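Putative TIM-barrel metal-dependent hydrolase (Mycobacterium avium subsp. paratuberculosis S397, PDB 4DZI) is probably a metal-dependent hydrolase of the amidohydrolase family, holding a pair of metal ions, cadmium in this crystal, in its active site. Local coordinates at residues S212-W217 with F281-K286. Sequence-based numbering, arbitrary orientation.
Sequences SHDPVW and FTRHPK
With CG beside the backbone N in both Asp214 (chi1 -78°) and His284 (chi1 -48°), carboxylate and imidazole are brought together between the two backbones, while a bend at chi3 turns the guanidinium of Arg283 to the same carboxylate. The result illustrates how one oxygen can gather several donors. His284 NE2 gives a nearly straight hydrogen bond of 2.8 Å to Asp214 OD1; the acceptor lies in the imidazole plane, yet the donor stands well above that of the carboxylate. Arg283 NE reaches this OD1 on its syn side at 3.0 Å, forming a salt bridge. Water 1 donates a third bond to OD1 and accepts one from Arg283 NH2 at 2.9 Å, closing a small ring. Such a gathering of donors should favour the ionised carboxylate. Its other oxygen, OD2, pairs with Arg211, and Arg283 NH1 is held by the carbonyl of His278.

The imidazole is also clamped between carbons. Trp217 CB sits over its centre, 3.7 Å from the centroid, in a CH-pi contact, and Arg283 CB covers the opposite face toward the rim.

The arrangement is a His-carboxylate pair reinforced by a salt bridge, joining the N-terminal part of helix 214-223 to the last residue of helix 280-283 and the one that follows it. These helices precede adjacent parallel strands, 227-230 and 289-292, consistent with a polar side-chain link in the outer layer of a TIM-barrel amidohydrolase.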
loop_
_atom_site.group_PDB
_atom_site.type_symbol
_atom_site.label_atom_id
_atom_site.label_comp_id
_atom_site.label_asym_id
_atom_site.label_seq_id
_atom_site.Cartn_x
_atom_site.Cartn_y
_atom_site.Cartn_z
ATOM N N SER C 212 -3.189 25.337 -1.037
ATOM C CA SER C 212 -3.205 26.159 0.162
ATOM C C SER C 212 -1.932 25.981 1.025
ATOM O O SER C 212 -1.682 26.765 1.949
ATOM C CB SER C 212 -4.466 25.906 1.003
ATOM O OG SER C 212 -4.430 24.611 1.590
ATOM N N HIS C 213 -1.123 24.969 0.709
ATOM C CA HIS C 213 0.132 24.772 1.444
ATOM C C HIS C 213 1.289 25.454 0.792
ATOM O O HIS C 213 2.396 25.461 1.339
ATOM C CB HIS C 213 0.438 23.274 1.573
ATOM C CG HIS C 213 -0.700 22.481 2.181
ATOM N ND1 HIS C 213 -0.831 21.142 2.001
ATOM C CD2 HIS C 213 -1.755 22.872 2.986
ATOM C CE1 HIS C 213 -1.922 20.718 2.648
ATOM N NE2 HIS C 213 -2.477 21.762 3.272
ATOM N N ASP C 214 1.078 26.013 -0.399
ATOM C CA ASP C 214 2.179 26.642 -1.113
ATOM C C ASP C 214 2.966 27.697 -0.306
ATOM O O ASP C 214 4.177 27.774 -0.430
ATOM C CB ASP C 214 1.694 27.249 -2.429
ATOM C CG ASP C 214 1.496 26.194 -3.492
ATOM O OD1 ASP C 214 2.246 25.187 -3.443
ATOM O OD2 ASP C 214 0.585 26.349 -4.345
ATOM N N PRO C 215 2.279 28.517 0.495
ATOM C CA PRO C 215 3.060 29.512 1.247
ATOM C C PRO C 215 4.089 28.888 2.226
ATOM O O PRO C 215 5.209 29.374 2.333
ATOM C CB PRO C 215 1.978 30.315 1.971
ATOM C CG PRO C 215 0.795 30.218 1.035
ATOM C CD PRO C 215 0.827 28.797 0.544
ATOM N N VAL C 216 3.714 27.796 2.889
ATOM C CA VAL C 216 4.666 27.042 3.723
ATOM C C VAL C 216 5.839 26.485 2.898
ATOM O O VAL C 216 6.995 26.660 3.274
ATOM C CB VAL C 216 3.944 25.907 4.492
ATOM C CG1 VAL C 216 4.962 24.992 5.191
ATOM C CG2 VAL C 216 2.966 26.503 5.508
ATOM N N TRP C 217 5.570 25.751 1.821
ATOM C CA TRP C 217 6.693 25.220 1.030
ATOM C C TRP C 217 7.567 26.316 0.482
ATOM O O TRP C 217 8.796 26.144 0.399
ATOM C CB TRP C 217 6.241 24.370 -0.143
ATOM C CG TRP C 217 5.331 23.235 0.236
ATOM C CD1 TRP C 217 4.061 22.951 -0.285
ATOM C CD2 TRP C 217 5.567 22.201 1.246
ATOM N NE1 TRP C 217 3.537 21.825 0.285
ATOM C CE2 TRP C 217 4.380 21.340 1.234
ATOM C CE3 TRP C 217 6.627 21.901 2.133
ATOM C CZ2 TRP C 217 4.271 20.223 2.054
ATOM C CZ3 TRP C 217 6.495 20.785 2.964
ATOM C CH2 TRP C 217 5.342 19.971 2.929
ATOM N N PHE C 281 7.209 19.889 -5.885
ATOM C CA PHE C 281 8.543 20.190 -6.398
ATOM C C PHE C 281 8.483 20.940 -7.735
ATOM O O PHE C 281 9.434 21.627 -8.115
ATOM C CB PHE C 281 9.396 18.940 -6.497
ATOM C CG PHE C 281 9.549 18.232 -5.174
ATOM C CD1 PHE C 281 10.235 18.844 -4.128
ATOM C CD2 PHE C 281 9.004 16.977 -4.983
ATOM C CE1 PHE C 281 10.369 18.192 -2.897
ATOM C CE2 PHE C 281 9.134 16.322 -3.766
ATOM C CZ PHE C 281 9.823 16.932 -2.723
ATOM N N THR C 282 7.360 20.810 -8.443
ATOM C CA THR C 282 7.157 21.605 -9.661
ATOM C C THR C 282 7.030 23.072 -9.268
ATOM O O THR C 282 7.704 23.929 -9.843
ATOM C CB THR C 282 5.898 21.140 -10.388
ATOM O OG1 THR C 282 6.064 19.772 -10.771
ATOM C CG2 THR C 282 5.620 22.042 -11.638
ATOM N N ARG C 283 6.209 23.368 -8.273
ATOM C CA ARG C 283 5.994 24.757 -7.852
ATOM C C ARG C 283 7.148 25.302 -7.027
ATOM O O ARG C 283 7.372 26.532 -6.978
ATOM C CB ARG C 283 4.678 24.912 -7.090
ATOM C CG ARG C 283 3.452 24.660 -7.967
ATOM C CD ARG C 283 2.157 24.901 -7.231
ATOM N NE ARG C 283 1.961 23.942 -6.131
ATOM C CZ ARG C 283 1.501 22.701 -6.266
ATOM N NH1 ARG C 283 1.211 22.201 -7.467
ATOM N NH2 ARG C 283 1.365 21.940 -5.178
ATOM N N HIS C 284 7.872 24.393 -6.378
ATOM C CA HIS C 284 8.958 24.768 -5.475
ATOM C C HIS C 284 10.197 23.955 -5.749
ATOM O O HIS C 284 10.553 23.052 -4.984
ATOM C CB HIS C 284 8.495 24.599 -4.024
ATOM C CG HIS C 284 7.142 25.214 -3.762
ATOM N ND1 HIS C 284 6.976 26.546 -3.555
ATOM C CD2 HIS C 284 5.869 24.653 -3.748
ATOM C CE1 HIS C 284 5.665 26.811 -3.382
ATOM N NE2 HIS C 284 4.988 25.652 -3.487
ATOM N N PRO C 285 10.888 24.245 -6.858
ATOM C CA PRO C 285 11.963 23.368 -7.322
ATOM C C PRO C 285 13.178 23.366 -6.411
ATOM O O PRO C 285 13.962 22.435 -6.459
ATOM C CB PRO C 285 12.321 23.928 -8.712
ATOM C CG PRO C 285 11.745 25.311 -8.728
ATOM C CD PRO C 285 10.543 25.297 -7.835
ATOM N N LYS C 286 13.310 24.392 -5.567
ATOM C CA LYS C 286 14.420 24.433 -4.590
ATOM C C LYS C 286 14.129 23.642 -3.306
ATOM O O LYS C 286 15.044 23.455 -2.496
ATOM C CB LYS C 286 14.807 25.882 -4.210
ATOM C CG LYS C 286 15.210 26.786 -5.373
ATOM C CD LYS C 286 15.913 28.019 -4.821
ATOM C CE LYS C 286 15.682 29.258 -5.670
ATOM N NZ LYS C 286 16.353 29.130 -6.986
HETATM O O HOH W 1 1.538 22.802 -2.401
#